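Transaminase (Arthrobacter sp., PDB 5G2Q) probably catalyses pyridoxal phosphate-dependent transfer of an amino group between an amino donor and a carbonyl acceptor, and is seen here with a pyridoxyl-alanine adduct. Local coordinates at residues Tyr82-Asp87 against Ser329-His334; Ile417-Ile422 against Asn439-Gly444. One frame throughout, in Å; residues are numbered along the deposited sequence.

Contact 1 of 2, residues Tyr82-Asp87 against Ser329-His334. With PDA (2-[(3-hydroxy-2-methyl-5-phosphonooxymethyl-pyridin-4-ylmethyl)-amino]-propionic acid), chain Q.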
ATOM      1  N   TYR F  82      12.943 -42.007  -5.740  1.00 77.74           N
ATOM      2  CA  TYR F  82      13.298 -40.574  -5.689  1.00 75.08           C
ATOM      3  C   TYR F  82      14.108 -40.235  -4.415  1.00 75.18           C
ATOM      4  O   TYR F  82      13.912 -40.915  -3.408  1.00 77.97           O
ATOM      5  CB  TYR F  82      12.016 -39.728  -5.765  1.00 72.55           C
ATOM      6  CG  TYR F  82      11.053 -40.049  -6.911  1.00 71.36           C
ATOM      7  CD1 TYR F  82      11.312 -39.644  -8.206  1.00 71.44           C
ATOM      8  CD2 TYR F  82       9.866 -40.730  -6.676  1.00 70.66           C
ATOM      9  CE1 TYR F  82      10.426 -39.932  -9.236  1.00 71.19           C
ATOM     10  CE2 TYR F  82       8.977 -41.010  -7.699  1.00 70.01           C
ATOM     11  CZ  TYR F  82       9.260 -40.604  -8.970  1.00 69.90           C
ATOM     12  OH  TYR F  82       8.382 -40.889  -9.978  1.00 69.90           O
ATOM     13  N   GLY F  83      14.978 -39.206  -4.406  1.00 75.08           N
ATOM     14  CA  GLY F  83      15.218 -38.250  -5.513  1.00 73.13           C
ATOM     15  C   GLY F  83      14.195 -37.134  -5.607  1.00 72.59           C
ATOM     16  O   GLY F  83      13.294 -37.048  -4.774  1.00 71.05           O
ATOM     17  N   PHE F  84      14.319 -36.296  -6.643  1.00 74.35           N
ATOM     18  CA  PHE F  84      13.490 -35.081  -6.823  1.00 73.17           C
ATOM     19  C   PHE F  84      13.227 -34.711  -8.284  1.00 73.99           C
ATOM     20  O   PHE F  84      14.142 -34.736  -9.111  1.00 75.93           O
ATOM     21  CB  PHE F  84      14.151 -33.879  -6.130  1.00 72.90           C
ATOM     22  CG  PHE F  84      13.469 -32.556  -6.403  1.00 72.15           C
ATOM     23  CD1 PHE F  84      12.243 -32.247  -5.812  1.00 70.79           C
ATOM     24  CD2 PHE F  84      14.047 -31.618  -7.256  1.00 73.18           C
ATOM     25  CE1 PHE F  84      11.611 -31.044  -6.063  1.00 68.43           C
ATOM     26  CE2 PHE F  84      13.406 -30.402  -7.502  1.00 72.39           C
ATOM     27  CZ  PHE F  84      12.196 -30.120  -6.904  1.00 69.11           C
ATOM     28  N   VAL F  85      11.978 -34.363  -8.604  1.00 72.61           N
ATOM     29  CA  VAL F  85      11.686 -33.584  -9.830  1.00 72.79           C
ATOM     30  C   VAL F  85      10.772 -32.443  -9.488  1.00 69.81           C
ATOM     31  O   VAL F  85       9.954 -32.551  -8.578  1.00 70.61           O
ATOM     32  CB  VAL F  85      11.031 -34.378 -10.995  1.00 73.63           C
ATOM     33  CG1 VAL F  85      12.049 -35.308 -11.648  1.00 75.29           C
ATOM     34  CG2 VAL F  85       9.761 -35.106 -10.543  1.00 73.25           C
ATOM     35  N   TRP F  86      10.915 -31.348 -10.213  1.00 69.50           N
ATOM     36  CA  TRP F  86      10.019 -30.209 -10.012  1.00 67.52           C
ATOM     37  C   TRP F  86       8.718 -30.330 -10.794  1.00 66.49           C
ATOM     38  O   TRP F  86       8.518 -31.234 -11.595  1.00 67.79           O
ATOM     39  CB  TRP F  86      10.720 -28.858 -10.213  1.00 67.32           C
ATOM     40  CG  TRP F  86      10.967 -28.395 -11.621  1.00 68.42           C
ATOM     41  CD1 TRP F  86      11.926 -28.851 -12.465  1.00 68.40           C
ATOM     42  CD2 TRP F  86      10.283 -27.314 -12.328  1.00 68.68           C
ATOM     43  NE1 TRP F  86      11.877 -28.146 -13.660  1.00 70.13           N
ATOM     44  CE2 TRP F  86      10.897 -27.196 -13.607  1.00 67.19           C
ATOM     45  CE3 TRP F  86       9.220 -26.445 -12.000  1.00 66.92           C
ATOM     46  CZ2 TRP F  86      10.480 -26.276 -14.574  1.00 66.07           C
ATOM     47  CZ3 TRP F  86       8.801 -25.518 -12.975  1.00 66.21           C
ATOM     48  CH2 TRP F  86       9.452 -25.441 -14.254  1.00 65.98           C
ATOM     49  N   ASP F  87       7.821 -29.419 -10.525  1.00 66.57           N
ATOM     50  CA  ASP F  87       6.459 -29.508 -11.009  1.00 68.96           C
ATOM     51  C   ASP F  87       6.307 -29.582 -12.560  1.00 68.82           C
ATOM     52  O   ASP F  87       5.252 -29.957 -13.065  1.00 70.42           O
ATOM     53  CB  ASP F  87       5.646 -28.364 -10.368  1.00 69.80           C
ATOM     54  CG  ASP F  87       4.162 -28.637 -10.353  1.00 71.06           C
ATOM     55  OD1 ASP F  87       3.738 -29.766 -10.017  1.00 71.51           O
ATOM     56  OD2 ASP F  87       3.410 -27.711 -10.697  1.00 71.73           O
ATOM     57  N   SER F 329       7.539 -22.741  -7.813  1.00 61.82           N
ATOM     58  CA  SER F 329       7.846 -23.018  -6.419  1.00 62.70           C
ATOM     59  C   SER F 329       8.623 -24.301  -6.489  1.00 63.51           C
ATOM     60  O   SER F 329       8.133 -25.273  -7.069  1.00 66.22           O
ATOM     61  CB  SER F 329       6.569 -23.240  -5.617  1.00 63.64           C
ATOM     62  OG  SER F 329       6.831 -23.932  -4.408  1.00 62.61           O
ATOM     63  N   THR F 330       9.855 -24.279  -5.981  1.00 62.45           N
ATOM     64  CA  THR F 330      10.808 -25.368  -6.209  1.00 63.48           C
ATOM     65  C   THR F 330      10.196 -26.706  -5.799  1.00 63.47           C
ATOM     66  O   THR F 330      10.061 -27.611  -6.615  1.00 63.83           O
ATOM     67  CB  THR F 330      12.110 -25.160  -5.404  1.00 63.72           C
ATOM     68  OG1 THR F 330      12.697 -23.903  -5.755  1.00 61.48           O
ATOM     69  CG2 THR F 330      13.126 -26.317  -5.643  1.00 64.49           C
ATOM     70  N   TYR F 331       9.763 -26.767  -4.542  1.00 63.14           N
ATOM     71  CA  TYR F 331       9.392 -28.023  -3.897  1.00 64.85           C
ATOM     72  C   TYR F 331       7.970 -28.461  -4.145  1.00 63.77           C
ATOM     73  O   TYR F 331       7.563 -29.555  -3.706  1.00 63.78           O
ATOM     74  CB  TYR F 331       9.672 -27.967  -2.401  1.00 63.14           C
ATOM     75  CG  TYR F 331      11.128 -27.832  -2.073  1.00 64.19           C
ATOM     76  CD1 TYR F 331      12.070 -28.617  -2.716  1.00 66.26           C
ATOM     77  CD2 TYR F 331      11.564 -26.921  -1.116  1.00 64.58           C
ATOM     78  CE1 TYR F 331      13.409 -28.499  -2.418  1.00 68.50           C
ATOM     79  CE2 TYR F 331      12.905 -26.811  -0.792  1.00 66.88           C
ATOM     80  CZ  TYR F 331      13.819 -27.611  -1.449  1.00 68.35           C
ATOM     81  OH  TYR F 331      15.156 -27.514  -1.160  1.00 71.48           O
ATOM     82  N   ALA F 332       7.242 -27.632  -4.878  1.00 61.92           N
ATOM     83  CA  ALA F 332       5.842 -27.884  -5.112  1.00 63.76           C
ATOM     84  C   ALA F 332       5.697 -29.188  -5.905  1.00 64.38           C
ATOM     85  O   ALA F 332       6.276 -29.320  -6.982  1.00 70.34           O
ATOM     86  CB  ALA F 332       5.188 -26.674  -5.813  1.00 62.15           C
ATOM     87  N   GLY F 333       4.981 -30.163  -5.345  1.00 63.64           N
ATOM     88  CA  GLY F 333       4.698 -31.426  -6.044  1.00 62.70           C
ATOM     89  C   GLY F 333       5.710 -32.527  -5.765  1.00 63.95           C
ATOM     90  O   GLY F 333       5.638 -33.643  -6.349  1.00 64.44           O
ATOM     91  N   HIS F 334       6.654 -32.207  -4.874  1.00 63.01           N
ATOM     92  CA  HIS F 334       7.739 -33.109  -4.483  1.00 63.75           C
ATOM     93  C   HIS F 334       7.209 -34.549  -4.412  1.00 63.99           C
ATOM     94  O   HIS F 334       6.308 -34.831  -3.607  1.00 66.42           O
ATOM     95  CB  HIS F 334       8.252 -32.657  -3.111  1.00 62.75           C
ATOM     96  CG  HIS F 334       9.602 -33.191  -2.754  1.00 63.84           C
ATOM     97  ND1 HIS F 334       9.866 -34.541  -2.633  1.00 67.10           N
ATOM     98  CD2 HIS F 334      10.751 -32.554  -2.437  1.00 63.40           C
ATOM     99  CE1 HIS F 334      11.127 -34.710  -2.278  1.00 67.74           C
ATOM    100  NE2 HIS F 334      11.685 -33.516  -2.155  1.00 66.49           N
TER
HETATM  101  N   PDA Q1000      14.339 -20.311  -7.568  1.00 73.89           N
HETATM  102  N1  PDA Q1000      15.664 -17.184  -3.819  1.00 68.25           N
HETATM  103  C2  PDA Q1000      16.354 -17.531  -4.919  1.00 68.90           C
HETATM  104  C2A PDA Q1000      17.640 -16.833  -5.253  1.00 65.95           C
HETATM  105  C3  PDA Q1000      15.827 -18.626  -5.778  1.00 70.51           C
HETATM  106  O3A PDA Q1000      16.510 -18.975  -6.887  1.00 73.83           O
HETATM  107  C4  PDA Q1000      14.630 -19.277  -5.429  1.00 72.27           C
HETATM  108  C4A PDA Q1000      14.108 -20.374  -6.314  1.00 71.90           C
HETATM  109  C5  PDA Q1000      13.958 -18.833  -4.265  1.00 69.85           C
HETATM  110  C5A PDA Q1000      12.646 -19.417  -3.770  1.00 68.72           C
HETATM  111  OP4 PDA Q1000      12.781 -20.750  -3.292  1.00 66.06           O
HETATM  112  P   PDA Q1000      11.515 -21.718  -3.435  1.00 67.74           P
HETATM  113  OP1 PDA Q1000      10.331 -21.137  -2.672  1.00 69.31           O
HETATM  114  OP2 PDA Q1000      11.772 -23.034  -2.741  1.00 69.59           O
HETATM  115  OP3 PDA Q1000      11.182 -21.862  -4.889  1.00 65.10           O
HETATM  116  C6  PDA Q1000      14.508 -17.798  -3.491  1.00 69.32           C
HETATM  117  CA  PDA Q1000      13.883 -21.305  -8.534  1.00 78.12           C
HETATM  118  CB  PDA Q1000      12.452 -20.999  -8.950  1.00 76.20           C
HETATM  119  C   PDA Q1000      14.760 -21.372  -9.763  1.00 81.64           C
HETATM  120  O   PDA Q1000      14.282 -21.024 -10.871  1.00 84.30           O
HETATM  121  OXT PDA Q1000      15.948 -21.773  -9.654  1.00 83.02           O
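F84 lies across the loop 329-334, with H334 beside one corner of its ring and T330 at the far end. CB leads out with CG anti to the backbone N (chi1 173°), which brings the ring to H334, Y331 and T330. Of the ring atoms, F84 CD1 comes first, set over one face of the H334 imidazole and 3.7 Å from H334 CD2. The F84 and H334 rings are oblique, neither stacked nor edge-to-face, their planes at 51°. F84 CE1 follows, 4.2 Å from CD1 of Y331, whose ring it meets at the edge. F84 CZ ends the run 3.3 Å from T330 O, and this carbonyl oxygen sits at the phenyl edge, in the ring plane. H334 ends a type II beta turn that starts at Y331; G333 takes the turn's positive-phi corner, where a side chain would run into D87. D87 rests its CB 3.6 Å from A332 O and sends its carboxylate to salt bridges with R116 and K94. In this PLP-dependent class III aminotransferase the loop helps build an active site shared between subunits: T330 grips phosphate oxygen OP3 of the adduct twice, from N at 3.0 Å and from OG1 at 2.7 Å, while G121 and S122 of the second subunit hold the same ligand. H334 NE2 bonds S303 O of the second subunit, and ND1 weakly caps V336 N at the start of helix 335-350.

Contact 2 of 2, residues Ile417-Ile422 against Asn439-Gly444. With PDA (2-[(3-hydroxy-2-methyl-5-phosphonooxymethyl-pyridin-4-ylmethyl)-amino]-propionic acid), chain R.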
ATOM      1  N   ILE F 417      -2.707 -16.273  32.463  1.00 68.71           N
ATOM      2  CA  ILE F 417      -3.465 -16.770  31.311  1.00 65.66           C
ATOM      3  C   ILE F 417      -4.099 -18.113  31.695  1.00 66.80           C
ATOM      4  O   ILE F 417      -3.386 -19.098  31.841  1.00 67.76           O
ATOM      5  CB  ILE F 417      -2.533 -16.914  30.065  1.00 63.54           C
ATOM      6  CG1 ILE F 417      -2.117 -15.521  29.548  1.00 62.74           C
ATOM      7  CG2 ILE F 417      -3.154 -17.782  28.966  1.00 60.13           C
ATOM      8  CD1 ILE F 417      -0.997 -15.514  28.506  1.00 63.38           C
ATOM      9  N   PRO F 418      -5.433 -18.168  31.871  1.00 66.84           N
ATOM     10  CA  PRO F 418      -6.048 -19.431  32.309  1.00 68.20           C
ATOM     11  C   PRO F 418      -5.620 -20.627  31.470  1.00 67.89           C
ATOM     12  O   PRO F 418      -5.416 -21.706  32.017  1.00 67.96           O
ATOM     13  CB  PRO F 418      -7.551 -19.195  32.130  1.00 67.72           C
ATOM     14  CG  PRO F 418      -7.712 -17.745  31.788  1.00 67.69           C
ATOM     15  CD  PRO F 418      -6.389 -17.059  31.925  1.00 67.08           C
ATOM     16  N   THR F 419      -5.470 -20.426  30.158  1.00 67.24           N
ATOM     17  CA  THR F 419      -5.093 -21.528  29.277  1.00 67.65           C
ATOM     18  C   THR F 419      -3.663 -21.980  29.480  1.00 67.43           C
ATOM     19  O   THR F 419      -3.333 -23.089  29.123  1.00 70.65           O
ATOM     20  CB  THR F 419      -5.375 -21.263  27.785  1.00 66.72           C
ATOM     21  OG1 THR F 419      -4.836 -19.981  27.394  1.00 67.66           O
ATOM     22  CG2 THR F 419      -6.869 -21.306  27.517  1.00 66.03           C
ATOM     23  N   GLN F 420      -2.833 -21.124  30.062  1.00 66.21           N
ATOM     24  CA  GLN F 420      -1.501 -21.519  30.479  1.00 67.87           C
ATOM     25  C   GLN F 420      -1.488 -22.332  31.801  1.00 68.52           C
ATOM     26  O   GLN F 420      -0.744 -23.309  31.939  1.00 69.96           O
ATOM     27  CB  GLN F 420      -0.609 -20.282  30.596  1.00 67.08           C
ATOM     28  CG  GLN F 420      -0.123 -19.712  29.261  1.00 70.45           C
ATOM     29  CD  GLN F 420       0.680 -20.708  28.427  1.00 68.62           C
ATOM     30  OE1 GLN F 420       1.619 -21.345  28.911  1.00 69.91           O
ATOM     31  NE2 GLN F 420       0.305 -20.840  27.171  1.00 66.61           N
ATOM     32  N   ILE F 421      -2.277 -21.894  32.786  1.00 68.72           N
ATOM     33  CA  ILE F 421      -2.373 -22.561  34.092  1.00 69.65           C
ATOM     34  C   ILE F 421      -2.931 -24.000  33.939  1.00 69.96           C
ATOM     35  O   ILE F 421      -2.409 -24.964  34.519  1.00 69.77           O
ATOM     36  CB  ILE F 421      -3.234 -21.712  35.073  1.00 70.42           C
ATOM     37  CG1 ILE F 421      -2.531 -20.389  35.422  1.00 71.59           C
ATOM     38  CG2 ILE F 421      -3.613 -22.488  36.333  1.00 72.17           C
ATOM     39  CD1 ILE F 421      -1.208 -20.515  36.160  1.00 73.45           C
ATOM     40  N   ILE F 422      -3.999 -24.109  33.150  1.00 69.28           N
ATOM     41  CA  ILE F 422      -4.646 -25.362  32.794  1.00 70.07           C
ATOM     42  C   ILE F 422      -3.634 -26.315  32.167  1.00 71.22           C
ATOM     43  O   ILE F 422      -3.512 -27.482  32.587  1.00 69.45           O
ATOM     44  CB  ILE F 422      -5.843 -25.083  31.842  1.00 69.40           C
ATOM     45  CG1 ILE F 422      -7.051 -24.580  32.644  1.00 70.05           C
ATOM     46  CG2 ILE F 422      -6.206 -26.297  30.994  1.00 69.04           C
ATOM     47  CD1 ILE F 422      -8.249 -24.185  31.810  1.00 69.76           C
ATOM     48  N   ASN F 439      -8.404 -17.142  26.902  1.00 60.79           N
ATOM     49  CA  ASN F 439      -9.621 -17.599  27.558  1.00 62.62           C
ATOM     50  C   ASN F 439     -10.261 -18.881  27.007  1.00 64.50           C
ATOM     51  O   ASN F 439     -11.346 -19.237  27.441  1.00 65.62           O
ATOM     52  CB  ASN F 439     -10.673 -16.486  27.562  1.00 60.58           C
ATOM     53  CG  ASN F 439     -10.174 -15.211  28.195  1.00 60.37           C
ATOM     54  OD1 ASN F 439      -9.624 -15.224  29.287  1.00 60.46           O
ATOM     55  ND2 ASN F 439     -10.387 -14.076  27.504  1.00 60.75           N
ATOM     56  N   THR F 440      -9.623 -19.558  26.055  1.00 65.22           N
ATOM     57  CA  THR F 440     -10.307 -20.584  25.273  1.00 65.73           C
ATOM     58  C   THR F 440      -9.389 -21.750  24.978  1.00 66.30           C
ATOM     59  O   THR F 440      -8.315 -21.549  24.463  1.00 66.90           O
ATOM     60  CB  THR F 440     -10.766 -20.037  23.898  1.00 65.09           C
ATOM     61  OG1 THR F 440     -11.359 -18.748  24.045  1.00 64.22           O
ATOM     62  CG2 THR F 440     -11.772 -20.987  23.232  1.00 65.26           C
ATOM     63  N   MET F 441      -9.834 -22.973  25.253  1.00 68.31           N
ATOM     64  CA  MET F 441      -9.038 -24.157  24.955  1.00 67.81           C
ATOM     65  C   MET F 441      -9.298 -24.603  23.528  1.00 67.26           C
ATOM     66  O   MET F 441     -10.429 -24.514  23.078  1.00 64.86           O
ATOM     67  CB  MET F 441      -9.401 -25.285  25.900  1.00 71.08           C
ATOM     68  CG  MET F 441      -9.481 -24.847  27.336  1.00 73.08           C
ATOM     69  SD  MET F 441      -8.931 -26.151  28.421  1.00 79.30           S
ATOM     70  CE  MET F 441      -8.513 -27.441  27.249  1.00 79.45           C
ATOM     71  N   ARG F 442      -8.245 -25.052  22.838  1.00 66.46           N
ATOM     72  CA  ARG F 442      -8.329 -25.625  21.485  1.00 67.93           C
ATOM     73  C   ARG F 442      -7.858 -27.080  21.549  1.00 66.81           C
ATOM     74  O   ARG F 442      -6.656 -27.360  21.474  1.00 65.56           O
ATOM     75  CB  ARG F 442      -7.479 -24.814  20.484  1.00 66.19           C
ATOM     76  CG  ARG F 442      -7.542 -25.248  19.020  1.00 70.98           C
ATOM     77  CD  ARG F 442      -6.206 -25.799  18.475  1.00 75.68           C
ATOM     78  NE  ARG F 442      -5.128 -24.806  18.302  1.00 77.71           N
ATOM     79  CZ  ARG F 442      -4.412 -24.629  17.187  1.00 79.79           C
ATOM     80  NH1 ARG F 442      -4.640 -25.372  16.121  1.00 78.71           N
ATOM     81  NH2 ARG F 442      -3.458 -23.702  17.127  1.00 80.93           N
ATOM     82  N   ILE F 443      -8.817 -27.995  21.658  1.00 68.46           N
ATOM     83  CA  ILE F 443      -8.547 -29.438  21.894  1.00 68.53           C
ATOM     84  C   ILE F 443      -8.595 -30.232  20.607  1.00 69.11           C
ATOM     85  O   ILE F 443      -9.574 -30.176  19.865  1.00 70.65           O
ATOM     86  CB  ILE F 443      -9.607 -30.052  22.838  1.00 69.71           C
ATOM     87  CG1 ILE F 443      -9.741 -29.211  24.130  1.00 70.29           C
ATOM     88  CG2 ILE F 443      -9.299 -31.524  23.109  1.00 69.50           C
ATOM     89  CD1 ILE F 443     -10.803 -29.689  25.108  1.00 73.94           C
ATOM     90  N   GLY F 444      -7.537 -30.981  20.339  1.00 70.66           N
ATOM     91  CA  GLY F 444      -7.541 -31.923  19.221  1.00 70.33           C
ATOM     92  C   GLY F 444      -6.673 -33.137  19.500  1.00 70.22           C
ATOM     93  O   GLY F 444      -5.670 -33.044  20.202  1.00 69.20           O
TER
HETATM   94  N   PDA R1000      -2.063 -22.905  11.584  1.00 82.52           N
HETATM   95  N1  PDA R1000      -4.724 -21.695   7.398  1.00 63.25           N
HETATM   96  C2  PDA R1000      -5.187 -22.153   8.567  1.00 61.28           C
HETATM   97  C2A PDA R1000      -6.679 -22.166   8.770  1.00 60.16           C
HETATM   98  C3  PDA R1000      -4.215 -22.629   9.600  1.00 63.16           C
HETATM   99  O3A PDA R1000      -4.666 -23.132  10.791  1.00 64.18           O
HETATM  100  C4  PDA R1000      -2.849 -22.586   9.313  1.00 64.25           C
HETATM  101  C4A PDA R1000      -1.863 -23.054  10.327  1.00 69.45           C
HETATM  102  C5  PDA R1000      -2.444 -22.081   8.059  1.00 63.89           C
HETATM  103  C5A PDA R1000      -0.994 -21.962   7.633  1.00 61.67           C
HETATM  104  OP4 PDA R1000      -0.421 -23.262   7.440  1.00 60.01           O
HETATM  105  P   PDA R1000       1.156 -23.496   7.679  1.00 62.69           P
HETATM  106  OP1 PDA R1000       1.977 -22.636   6.673  1.00 61.57           O
HETATM  107  OP2 PDA R1000       1.520 -24.955   7.398  1.00 61.99           O
HETATM  108  OP3 PDA R1000       1.478 -23.107   9.090  1.00 62.80           O
HETATM  109  C6  PDA R1000      -3.396 -21.657   7.133  1.00 63.92           C
HETATM  110  CA  PDA R1000      -1.125 -23.354  12.639  1.00 86.68           C
HETATM  111  CB  PDA R1000       0.160 -22.525  12.667  1.00 89.90           C
HETATM  112  C   PDA R1000      -1.681 -23.578  14.033  1.00 88.76           C
HETATM  113  O   PDA R1000      -1.047 -23.150  15.033  1.00 89.04           O
HETATM  114  OXT PDA R1000      -2.755 -24.212  14.171  1.00 92.11           O
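T419 presses its methyl against the start of strand 440-443: CG2 lies 3.4 Å from T440 O, the closest approach of the two segments. With chi1 at 50°, CG2 stands anti to the carbonyl carbon and faces the strand, while OG1 turns to bond M437 O. One helical turn on, I422 CG2 touches M441 SD at 3.8 Å, the two side chains crossing obliquely next to helix 451-470, whose L461 packs on M441 and L465 on I422. Helix 418-426 thus covers an outer strand of the small antiparallel sheet 378-384, 387-392, 440-443, part of the C-terminal region of a class III aminotransferase; the axes of 418-422 and 440-443 approach to 8.7 Å, their N-to-C directions 51° apart. The join is looser at P418, where CG reaches N439 OD1 at 4.0 Å while N439 ND2 bonds D405 OD1 and V402 O, and it lapses beyond M441 as the strand leaves the helix. There R442 serves the active site: NH1 bonds OXT of the adduct's carboxylate at 2.9 Å, and NH2 bonds the same oxygen at 3.1 Å and, weakly, O. A leucine here would probably leave that carboxylate without its charged mate and freer to turn.

Overall arrangement
From the N terminus the chain passes helix 69-78 and lays down 82-87 ahead of helix 92-105. It then runs through all seven strands of the large mixed sheet before 329-334 returns to close contact 1, a loop of 241 residues, and leads into helix 335-350. Only afterwards, past helix 353-374 and the strands 378-384 and 387-392, does contact 2 open, spanning just 16 residues. The two are in series, neither nested nor crossed, on opposite sides of the chain's centre, with centres about 39 Å apart. Contact 1 faces the second subunit and the adduct bound in that subunit's site; contact 2 lies within the C-terminal region, its strand serving this chain's own site.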